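Catalase (Exiguobacterium oxidotolerans, PDB 2J2M) breaks down hydrogen peroxide to water and dioxygen with a haem bound in each chain, working as a tetramer of the haem catalase family. Local coordinates at residues R58-H63 against D245-I250; G314-V319 against S338-Q343; Y366-A371 against S380-P385. All blocks are in the same frame, centred on the assembly; numbering follows the deposited sequence.

Contact 1 of 3, residues R58-H63 against D245-I250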
loop_
_atom_site.group_PDB
_atom_site.type_symbol
_atom_site.label_atom_id
_atom_site.label_comp_id
_atom_site.label_asym_id
_atom_site.label_seq_id
_atom_site.Cartn_x
_atom_site.Cartn_y
_atom_site.Cartn_z
ATOM N N ARG A 58 -11.447 -17.544 -5.703
ATOM C CA ARG A 58 -12.352 -18.452 -4.962
ATOM C C ARG A 58 -11.645 -19.778 -4.657
ATOM O O ARG A 58 -11.203 -20.479 -5.560
ATOM C CB ARG A 58 -13.661 -18.666 -5.735
ATOM C CG ARG A 58 -14.510 -19.823 -5.240
ATOM C CD ARG A 58 -15.011 -19.613 -3.786
ATOM N NE ARG A 58 -16.453 -19.402 -3.701
ATOM C CZ ARG A 58 -17.149 -19.394 -2.566
ATOM N NH1 ARG A 58 -16.533 -19.548 -1.404
ATOM N NH2 ARG A 58 -18.465 -19.216 -2.596
ATOM N N GLY A 59 -11.520 -20.108 -3.382
ATOM C CA GLY A 59 -10.786 -21.304 -2.984
ATOM C C GLY A 59 -10.958 -21.819 -1.556
ATOM O O GLY A 59 -11.617 -21.182 -0.711
ATOM N N PHE A 60 -10.317 -22.971 -1.300
ATOM C CA PHE A 60 -10.431 -23.709 -0.054
ATOM C C PHE A 60 -9.099 -24.352 0.298
ATOM O O PHE A 60 -8.516 -25.071 -0.521
ATOM C CB PHE A 60 -11.513 -24.815 -0.145
ATOM C CG PHE A 60 -11.499 -25.775 1.045
ATOM C CD1 PHE A 60 -12.214 -25.475 2.207
ATOM C CD2 PHE A 60 -10.721 -26.954 1.009
ATOM C CE1 PHE A 60 -12.197 -26.336 3.313
ATOM C CE2 PHE A 60 -10.669 -27.824 2.111
ATOM C CZ PHE A 60 -11.409 -27.512 3.279
ATOM N N GLY A 61 -8.645 -24.125 1.525
ATOM C CA GLY A 61 -7.365 -24.643 1.983
ATOM C C GLY A 61 -7.434 -25.518 3.214
ATOM O O GLY A 61 -8.267 -25.292 4.117
ATOM N N ALA A 62 -6.556 -26.525 3.241
ATOM C CA ALA A 62 -6.427 -27.408 4.416
ATOM C C ALA A 62 -5.018 -27.900 4.634
ATOM O O ALA A 62 -4.198 -27.905 3.705
ATOM C CB ALA A 62 -7.388 -28.583 4.332
ATOM N N HIS A 63 -4.741 -28.283 5.876
ATOM C CA HIS A 63 -3.466 -28.862 6.281
ATOM C C HIS A 63 -3.490 -30.373 6.183
ATOM O O HIS A 63 -4.539 -31.005 6.344
ATOM C CB HIS A 63 -3.173 -28.541 7.738
ATOM C CG HIS A 63 -2.948 -27.097 8.002
ATOM N ND1 HIS A 63 -1.717 -26.505 7.854
ATOM C CD2 HIS A 63 -3.795 -26.125 8.401
ATOM C CE1 HIS A 63 -1.809 -25.224 8.162
ATOM N NE2 HIS A 63 -3.062 -24.968 8.494
ATOM N N ASP A 245 -18.370 -29.210 1.341
ATOM C CA ASP A 245 -18.185 -30.662 1.279
ATOM C C ASP A 245 -16.782 -31.088 1.733
ATOM O O ASP A 245 -16.642 -32.059 2.471
ATOM C CB ASP A 245 -18.485 -31.198 -0.145
ATOM C CG ASP A 245 -18.042 -32.653 -0.339
ATOM O OD1 ASP A 245 -18.729 -33.566 0.138
ATOM O OD2 ASP A 245 -16.995 -32.895 -0.971
ATOM N N THR A 246 -15.754 -30.353 1.294
ATOM C CA THR A 246 -14.365 -30.664 1.675
ATOM C C THR A 246 -14.093 -30.332 3.143
ATOM O O THR A 246 -13.348 -31.065 3.833
ATOM C CB THR A 246 -13.296 -29.953 0.775
ATOM O OG1 THR A 246 -13.681 -30.027 -0.598
ATOM C CG2 THR A 246 -11.946 -30.625 0.917
ATOM N N PHE A 247 -14.667 -29.224 3.615
ATOM C CA PHE A 247 -14.576 -28.917 5.041
ATOM C C PHE A 247 -15.239 -29.980 5.935
ATOM O O PHE A 247 -14.642 -30.395 6.931
ATOM C CB PHE A 247 -15.129 -27.537 5.380
ATOM C CG PHE A 247 -14.819 -27.105 6.783
ATOM C CD1 PHE A 247 -15.582 -27.568 7.863
ATOM C CD2 PHE A 247 -13.765 -26.246 7.036
ATOM C CE1 PHE A 247 -15.284 -27.188 9.161
ATOM C CE2 PHE A 247 -13.476 -25.851 8.334
ATOM C CZ PHE A 247 -14.234 -26.326 9.399
ATOM N N GLN A 248 -16.451 -30.408 5.587
ATOM C CA GLN A 248 -17.178 -31.416 6.368
ATOM C C GLN A 248 -16.476 -32.787 6.393
ATOM O O GLN A 248 -16.360 -33.407 7.448
ATOM C CB GLN A 248 -18.629 -31.561 5.864
ATOM C CG GLN A 248 -19.552 -30.369 6.196
ATOM C CD GLN A 248 -19.401 -29.899 7.646
ATOM O OE1 GLN A 248 -19.041 -28.732 7.904
ATOM N NE2 GLN A 248 -19.651 -30.807 8.596
ATOM N N ALA A 249 -16.014 -33.246 5.231
ATOM C CA ALA A 249 -15.254 -34.489 5.115
ATOM C C ALA A 249 -14.046 -34.541 6.043
ATOM O O ALA A 249 -13.785 -35.566 6.651
ATOM C CB ALA A 249 -14.819 -34.717 3.672
ATOM N N ILE A 250 -13.296 -33.449 6.144
ATOM C CA ILE A 250 -12.129 -33.425 7.043
ATOM C C ILE A 250 -12.572 -33.392 8.512
ATOM O O ILE A 250 -11.983 -34.066 9.369
ATOM C CB ILE A 250 -11.169 -32.243 6.737
ATOM C CG1 ILE A 250 -10.498 -32.439 5.373
ATOM C CG2 ILE A 250 -10.099 -32.134 7.812
ATOM C CD1 ILE A 250 -9.914 -31.176 4.760
#
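A first torsion of 170° in Phe60, which sets CG opposite the backbone N, carries its ring from strand 59-68 toward helix 241-251, where Thr246 turns CG2, likewise anti to its N, onto the ring. The strand belongs to the antiparallel beta-barrel of the catalase fold, and the helix packs against it, the two segments running nearly parallel, 17° apart, with axes 9.6 Å from each other. Thr246 CB lies over one face of the Phe60 ring, 4.0 Å from its centroid and displaced toward the rim, a CH-pi contact. The methyl CG2 of Thr246 lies 3.3 Å from Phe60 CE2. Its hydroxyl OG1 turns back to Ala242 O, one turn earlier in the helix, so the apolar branch is left for the ring. The Phe247 side chain crosses that of Phe60 at about a right angle: Phe60 CE1 touches Phe247 CB at 3.8 Å and stands at the edge of the Phe247 ring, near its plane. Everything that meets here is buried, and no hydrogen bond links strand to helix. Asn302 of strand 292-302 touches both Phe60 and Ile250 and takes Phe247 O as acceptor, while Phe247 also packs on Thr155 of the second subunit. One turn further along the helix, Ile250 CD1 sits at the edge of the Phe60 ring and rests 3.6 Å from Ala62 CB.

Contact 2 of 3, residues G314-V319 against S338-Q343. With HEM (protoporphyrin IX containing Fe), chain E.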
loop_
_atom_site.group_PDB
_atom_site.type_symbol
_atom_site.label_atom_id
_atom_site.label_comp_id
_atom_site.label_asym_id
_atom_site.label_seq_id
_atom_site.Cartn_x
_atom_site.Cartn_y
_atom_site.Cartn_z
ATOM N N GLY A 314 0.775 -17.846 -0.212
ATOM C CA GLY A 314 1.165 -17.702 -1.598
ATOM C C GLY A 314 1.971 -18.892 -2.070
ATOM O O GLY A 314 2.834 -19.387 -1.343
ATOM N N PHE A 315 1.684 -19.366 -3.284
ATOM C CA PHE A 315 2.459 -20.437 -3.900
ATOM C C PHE A 315 3.088 -19.972 -5.217
ATOM O O PHE A 315 2.592 -19.054 -5.866
ATOM C CB PHE A 315 1.600 -21.648 -4.240
ATOM C CG PHE A 315 0.681 -22.120 -3.155
ATOM C CD1 PHE A 315 1.049 -23.180 -2.329
ATOM C CD2 PHE A 315 -0.606 -21.594 -3.040
ATOM C CE1 PHE A 315 0.158 -23.668 -1.368
ATOM C CE2 PHE A 315 -1.493 -22.074 -2.093
ATOM C CZ PHE A 315 -1.112 -23.111 -1.246
ATOM N N ASN A 316 4.165 -20.640 -5.619
ATOM C CA ASN A 316 4.859 -20.346 -6.878
ATOM C C ASN A 316 5.470 -21.642 -7.394
ATOM O O ASN A 316 6.219 -22.282 -6.666
ATOM C CB ASN A 316 5.948 -19.259 -6.684
ATOM C CG ASN A 316 6.665 -18.887 -7.994
ATOM O OD1 ASN A 316 6.552 -19.591 -8.992
ATOM N ND2 ASN A 316 7.402 -17.788 -7.986
ATOM N N PRO A 317 5.112 -22.057 -8.628
ATOM C CA PRO A 317 5.652 -23.322 -9.204
ATOM C C PRO A 317 7.176 -23.324 -9.355
ATOM O O PRO A 317 7.784 -24.375 -9.479
ATOM C CB PRO A 317 4.995 -23.413 -10.593
ATOM C CG PRO A 317 4.414 -22.041 -10.865
ATOM C CD PRO A 317 4.137 -21.402 -9.526
ATOM N N GLY A 318 7.784 -22.150 -9.360
ATOM C CA GLY A 318 9.220 -22.079 -9.441
ATOM C C GLY A 318 9.828 -21.899 -8.074
ATOM O O GLY A 318 10.996 -21.524 -7.976
ATOM N N VAL A 319 9.031 -22.115 -7.021
ATOM C CA VAL A 319 9.556 -22.278 -5.664
ATOM C C VAL A 319 9.862 -23.782 -5.479
ATOM O O VAL A 319 8.995 -24.594 -5.145
ATOM C CB VAL A 319 8.617 -21.646 -4.588
ATOM C CG1 VAL A 319 8.949 -22.131 -3.156
ATOM C CG2 VAL A 319 8.732 -20.140 -4.642
ATOM N N SER A 338 5.726 -14.326 -11.962
ATOM C CA SER A 338 4.404 -13.734 -11.725
ATOM C C SER A 338 3.877 -13.922 -10.319
ATOM O O SER A 338 3.391 -12.970 -9.722
ATOM C CB SER A 338 3.398 -14.317 -12.722
ATOM O OG SER A 338 2.103 -13.737 -12.585
ATOM N N TYR A 339 3.980 -15.148 -9.799
ATOM C CA TYR A 339 3.384 -15.532 -8.516
ATOM C C TYR A 339 3.929 -14.738 -7.339
ATOM O O TYR A 339 3.163 -14.066 -6.639
ATOM C CB TYR A 339 3.513 -17.054 -8.282
ATOM C CG TYR A 339 2.570 -17.881 -9.146
ATOM C CD1 TYR A 339 1.427 -18.467 -8.614
ATOM C CD2 TYR A 339 2.825 -18.043 -10.510
ATOM C CE1 TYR A 339 0.574 -19.246 -9.437
ATOM C CE2 TYR A 339 2.017 -18.760 -11.312
ATOM C CZ TYR A 339 0.876 -19.366 -10.798
ATOM O OH TYR A 339 0.082 -20.079 -11.667
ATOM N N SER A 340 5.242 -14.798 -7.149
ATOM C CA SER A 340 5.921 -14.092 -6.081
ATOM C C SER A 340 5.765 -12.582 -6.263
ATOM O O SER A 340 5.669 -11.833 -5.277
ATOM C CB SER A 340 7.418 -14.464 -6.076
ATOM O OG SER A 340 7.588 -15.843 -5.782
ATOM N N ASP A 341 5.738 -12.155 -7.530
ATOM C CA ASP A 341 5.628 -10.738 -7.881
ATOM C C ASP A 341 4.297 -10.194 -7.446
ATOM O O ASP A 341 4.240 -9.124 -6.882
ATOM C CB ASP A 341 5.749 -10.507 -9.390
ATOM C CG ASP A 341 5.408 -9.074 -9.774
ATOM O OD1 ASP A 341 5.998 -8.170 -9.171
ATOM O OD2 ASP A 341 4.536 -8.834 -10.641
ATOM N N THR A 342 3.226 -10.930 -7.740
ATOM C CA THR A 342 1.876 -10.530 -7.344
ATOM C C THR A 342 1.657 -10.641 -5.838
ATOM O O THR A 342 0.883 -9.895 -5.280
ATOM C CB THR A 342 0.800 -11.365 -8.072
ATOM O OG1 THR A 342 -0.475 -10.688 -7.998
ATOM C CG2 THR A 342 0.705 -12.803 -7.489
ATOM N N GLN A 343 2.343 -11.581 -5.190
ATOM C CA GLN A 343 2.248 -11.764 -3.749
ATOM C C GLN A 343 2.906 -10.614 -2.979
ATOM O O GLN A 343 2.448 -10.245 -1.895
ATOM C CB GLN A 343 2.814 -13.118 -3.345
ATOM C CG GLN A 343 1.907 -14.282 -3.757
ATOM C CD GLN A 343 2.675 -15.562 -4.107
ATOM O OE1 GLN A 343 3.813 -15.744 -3.692
ATOM N NE2 GLN A 343 2.047 -16.452 -4.863
HETATM C CHA HEM E . -2.944 -18.323 -9.433
HETATM C CHB HEM E . -2.696 -22.574 -11.820
HETATM C CHC HEM E . -0.872 -20.258 -15.638
HETATM C CHD HEM E . -0.477 -16.199 -13.064
HETATM C C1A HEM E . -3.000 -19.685 -9.719
HETATM C C2A HEM E . -3.410 -20.761 -8.819
HETATM C C3A HEM E . -3.340 -21.938 -9.487
HETATM C C4A HEM E . -2.892 -21.648 -10.824
HETATM C CMA HEM E . -3.667 -23.360 -8.970
HETATM C CAA HEM E . -3.864 -20.539 -7.353
HETATM C CBA HEM E . -2.722 -20.665 -6.341
HETATM C CGA HEM E . -3.339 -20.487 -4.971
HETATM O O1A HEM E . -3.060 -19.461 -4.294
HETATM O O2A HEM E . -4.141 -21.370 -4.564
HETATM C C1B HEM E . -2.122 -22.341 -13.040
HETATM C C2B HEM E . -1.665 -23.341 -13.993
HETATM C C3B HEM E . -1.172 -22.677 -15.037
HETATM C C4B HEM E . -1.292 -21.261 -14.784
HETATM C CMB HEM E . -1.696 -24.885 -13.811
HETATM C CAB HEM E . -0.517 -23.268 -16.297
HETATM C CBB HEM E . -1.017 -24.336 -16.910
HETATM C C1C HEM E . -0.508 -18.987 -15.279
HETATM C C2C HEM E . 0.290 -18.054 -16.051
HETATM C C3C HEM E . 0.395 -16.935 -15.308
HETATM C C4C HEM E . -0.336 -17.126 -14.066
HETATM C CMC HEM E . 0.936 -18.314 -17.445
HETATM C CAC HEM E . 1.121 -15.619 -15.671
HETATM C CBC HEM E . 2.453 -15.510 -15.602
HETATM C C1D HEM E . -1.123 -16.347 -11.857
HETATM C C2D HEM E . -1.241 -15.313 -10.848
HETATM C C3D HEM E . -2.002 -15.982 -9.704
HETATM C C4D HEM E . -2.270 -17.348 -10.141
HETATM C CMD HEM E . -0.661 -13.860 -10.907
HETATM C CAD HEM E . -2.399 -15.354 -8.356
HETATM C CBD HEM E . -1.436 -15.900 -7.299
HETATM C CGD HEM E . -1.507 -15.126 -5.996
HETATM O O1D HEM E . -2.141 -14.023 -5.903
HETATM O O2D HEM E . -0.893 -15.621 -5.027
HETATM N NA HEM E . -2.688 -20.282 -10.928
HETATM N NB HEM E . -1.885 -21.084 -13.556
HETATM N NC HEM E . -0.863 -18.389 -14.082
HETATM N ND HEM E . -1.724 -17.510 -11.401
HETATM FE FE HEM E . -1.519 -19.362 -12.367
#
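Tyr339 and Gln343, one helical turn apart, face the loop at Phe315 and Asn316 and also reach the haem. Tyr339 OH is the protein's ligand to the haem iron, at 1.9 Å, the proximal tyrosine of haem catalases; it is also hydrogen-bonded to Arg335 NE. The ring is held between two partners: Pro317 CD sits over the centre of one face, 3.7 Å from the centroid, and haem C1D lies toward the rim of the other. The Gln343 amide serves loop and cofactor together. Its NE2 donates to Phe315 O at 2.8 Å, approaching from above the carbonyl plane though Phe315 O lies within the amide's own plane, and to haem propionate O2D at 3.1 Å. Gly314 CA packs against this amide, where a CB would collide with Gln343 CD. Asn316, its CG anti to the backbone N (chi1 -178°), uses both ends of its side chain. ND2 donates to Ser340 OG at 2.9 Å, nearly straight at 168°, and to Leu336 O; OD1 accepts from Gly318 N, closing an Asx turn. A leucine here would probably leave Ser340 OG and Leu336 O without this donor and Gly318 N without its acceptor, with the turn held by its backbone bond from Val319 N to Asn316 O. Ser338 OG and Thr342 OG1, beside the haem, bond to Asp46 of the second subunit. The 314-319 loop runs between helix 330-346 and the barrel strands 112-119 and 122-129, with Phe315 on Ser114 and Val127 and Asn316 N bonded to Asp125 OD1.

Contact 3 of 3, residues Y366-A371 against S380-P385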
loop_
_atom_site.group_PDB
_atom_site.type_symbol
_atom_site.label_atom_id
_atom_site.label_comp_id
_atom_site.label_asym_id
_atom_site.label_seq_id
_atom_site.Cartn_x
_atom_site.Cartn_y
_atom_site.Cartn_z
ATOM N N TYR A 366 20.812 -12.023 4.384
ATOM C CA TYR A 366 21.204 -10.638 4.505
ATOM C C TYR A 366 20.129 -9.657 4.032
ATOM O O TYR A 366 20.399 -8.458 3.938
ATOM C CB TYR A 366 22.498 -10.456 3.719
ATOM C CG TYR A 366 23.601 -11.316 4.284
ATOM C CD1 TYR A 366 23.816 -12.616 3.805
ATOM C CD2 TYR A 366 24.391 -10.860 5.330
ATOM C CE1 TYR A 366 24.829 -13.415 4.343
ATOM C CE2 TYR A 366 25.399 -11.654 5.877
ATOM C CZ TYR A 366 25.614 -12.913 5.379
ATOM O OH TYR A 366 26.577 -13.690 5.922
ATOM N N GLN A 367 18.924 -10.165 3.736
ATOM C CA GLN A 367 17.782 -9.328 3.390
ATOM C C GLN A 367 17.259 -8.617 4.645
ATOM O O GLN A 367 17.285 -9.182 5.754
ATOM C CB GLN A 367 16.655 -10.152 2.755
ATOM C CG GLN A 367 16.998 -10.772 1.424
ATOM C CD GLN A 367 15.841 -11.569 0.844
ATOM O OE1 GLN A 367 14.693 -11.314 1.154
ATOM N NE2 GLN A 367 16.150 -12.535 -0.022
ATOM N N ARG A 368 16.768 -7.388 4.469
ATOM C CA ARG A 368 16.412 -6.547 5.603
ATOM C C ARG A 368 15.199 -5.677 5.312
ATOM O O ARG A 368 14.911 -5.359 4.158
ATOM C CB ARG A 368 17.602 -5.631 5.974
ATOM C CG ARG A 368 18.835 -6.360 6.621
ATOM C CD ARG A 368 18.440 -7.081 7.915
ATOM N NE ARG A 368 19.561 -7.670 8.621
ATOM C CZ ARG A 368 20.082 -8.875 8.370
ATOM N NH1 ARG A 368 19.604 -9.632 7.371
ATOM N NH2 ARG A 368 21.107 -9.321 9.104
ATOM N N ASP A 369 14.525 -5.258 6.387
ATOM C CA ASP A 369 13.540 -4.164 6.350
ATOM C C ASP A 369 12.244 -4.552 5.620
ATOM O O ASP A 369 11.773 -5.695 5.762
ATOM C CB ASP A 369 14.163 -2.871 5.773
ATOM C CG ASP A 369 15.350 -2.326 6.611
ATOM O OD1 ASP A 369 15.795 -1.204 6.308
ATOM O OD2 ASP A 369 15.842 -2.963 7.570
ATOM N N GLY A 370 11.681 -3.621 4.839
ATOM C CA GLY A 370 10.370 -3.823 4.194
ATOM C C GLY A 370 9.205 -3.701 5.181
ATOM O O GLY A 370 9.350 -3.993 6.381
ATOM N N ALA A 371 8.042 -3.276 4.683
ATOM C CA ALA A 371 6.886 -2.988 5.529
ATOM C C ALA A 371 6.544 -4.162 6.445
ATOM O O ALA A 371 6.606 -5.328 6.056
ATOM C CB ALA A 371 5.673 -2.596 4.688
ATOM N N SER A 380 23.713 -6.887 12.817
ATOM C CA SER A 380 24.070 -5.661 12.101
ATOM C C SER A 380 24.836 -5.986 10.812
ATOM O O SER A 380 24.912 -5.178 9.907
ATOM C CB SER A 380 24.836 -4.693 13.022
ATOM O OG SER A 380 26.075 -5.257 13.436
ATOM N N VAL A 381 25.375 -7.199 10.746
ATOM C CA VAL A 381 26.033 -7.720 9.554
ATOM C C VAL A 381 25.003 -8.123 8.511
ATOM O O VAL A 381 24.570 -9.292 8.440
ATOM C CB VAL A 381 26.966 -8.918 9.877
ATOM C CG1 VAL A 381 27.770 -9.331 8.628
ATOM C CG2 VAL A 381 27.905 -8.571 11.049
ATOM N N ASN A 382 24.641 -7.143 7.682
ATOM C CA ASN A 382 23.631 -7.323 6.635
ATOM C C ASN A 382 24.219 -7.368 5.202
ATOM O O ASN A 382 23.528 -7.100 4.216
ATOM C CB ASN A 382 22.517 -6.265 6.782
ATOM C CG ASN A 382 23.033 -4.814 6.675
ATOM O OD1 ASN A 382 24.183 -4.559 6.290
ATOM N ND2 ASN A 382 22.170 -3.860 7.012
ATOM N N TYR A 383 25.496 -7.727 5.094
ATOM C CA TYR A 383 26.168 -7.775 3.789
ATOM C C TYR A 383 27.031 -9.018 3.717
ATOM O O TYR A 383 27.592 -9.424 4.735
ATOM C CB TYR A 383 27.032 -6.517 3.568
ATOM C CG TYR A 383 28.105 -6.358 4.607
ATOM C CD1 TYR A 383 29.389 -6.861 4.389
ATOM C CD2 TYR A 383 27.837 -5.733 5.822
ATOM C CE1 TYR A 383 30.401 -6.727 5.346
ATOM C CE2 TYR A 383 28.846 -5.607 6.805
ATOM C CZ TYR A 383 30.128 -6.112 6.547
ATOM O OH TYR A 383 31.130 -5.996 7.487
ATOM N N GLU A 384 27.123 -9.612 2.524
ATOM C CA GLU A 384 28.014 -10.755 2.238
ATOM C C GLU A 384 28.743 -10.529 0.906
ATOM O O GLU A 384 28.149 -10.027 -0.038
ATOM C CB GLU A 384 27.198 -12.039 2.147
ATOM C CG GLU A 384 27.960 -13.328 2.393
ATOM C CD GLU A 384 28.658 -13.879 1.169
ATOM O OE1 GLU A 384 29.577 -14.693 1.368
ATOM O OE2 GLU A 384 28.309 -13.520 0.017
ATOM N N PRO A 385 30.038 -10.867 0.817
ATOM C CA PRO A 385 30.951 -11.391 1.839
ATOM C C PRO A 385 31.196 -10.416 2.989
ATOM O O PRO A 385 31.010 -9.206 2.849
ATOM C CB PRO A 385 32.248 -11.671 1.057
ATOM C CG PRO A 385 32.200 -10.736 -0.076
ATOM C CD PRO A 385 30.730 -10.700 -0.474
#
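Tyr366 lays its ring against the backbone of 381-384 and carries most of the contact. Glu384 CB sits over one face, 3.7 Å from the ring centroid and displaced toward the rim, a CH-pi contact in which CE1 is its nearest ring atom. Val381 O lies at the edge near the ring plane, 3.5 Å from Tyr366 CD2, while Val381 CG1 makes a looser apolar contact with CE2. Tyr383 O comes obliquely to the ring, 3.3 Å from Tyr366 CE2. The remainder rests on Arg368. Its chain, bent at chi2 (-59°), folds over Asn382, with Arg368 CG 3.7 Å from Asn382 CB; that same CB lies over one face of the guanidinium, toward its rim. Guanidinium and amide planes stand 66° apart, and no hydrogen bond crosses between the segments. Both segments belong to the long stretch without regular helix or strand that follows helix 330-346, the wrapping region of the catalase fold, which here runs among neighbouring subunits. Arg368 NH1 donates to Gln367 O of its own segment, at 2.9 Å. NH1 also donates to Asn365 O and NH2 to Ser379 O, tying the guanidinium to the chain beside both segments, while Tyr366 OH is bonded to Pro392 O and Asn386 ND2, which fix the far end of the ring. Asn382 OD1 accepts from Arg162 and Tyr383 OH is bonded to Asp165, both of the fourth subunit, whose His147 also bonds to Asn382 O, whereas Glu384 carries its carboxylate away from Tyr366, OE2 accepting from Asn19 ND2 and Gln20 NE2 of the third subunit.

How the contacts relate
Contacts 1 and 2 belong to the interior of the catalase fold, whereas contact 3 lies about 32 Å from the chain centre and probably owes much of its burial to neighbouring subunits. Contact 1 sets a barrel strand on a helix by apolar side-chain packing, without hydrogen bonds. Contact 2 joins a loop to the haem-bearing helix 330-346 through amide hydrogen bonds, metal coordination and a proline over a ring. Contact 3 joins two irregular segments downstream of that helix, and most of its polar ends bond outside the pair. Contacts 1 and 2 both touch the second subunit, contacts 2 and 3 the third. Centres are 22 Å apart for 1 and 2 and for 2 and 3; none touch.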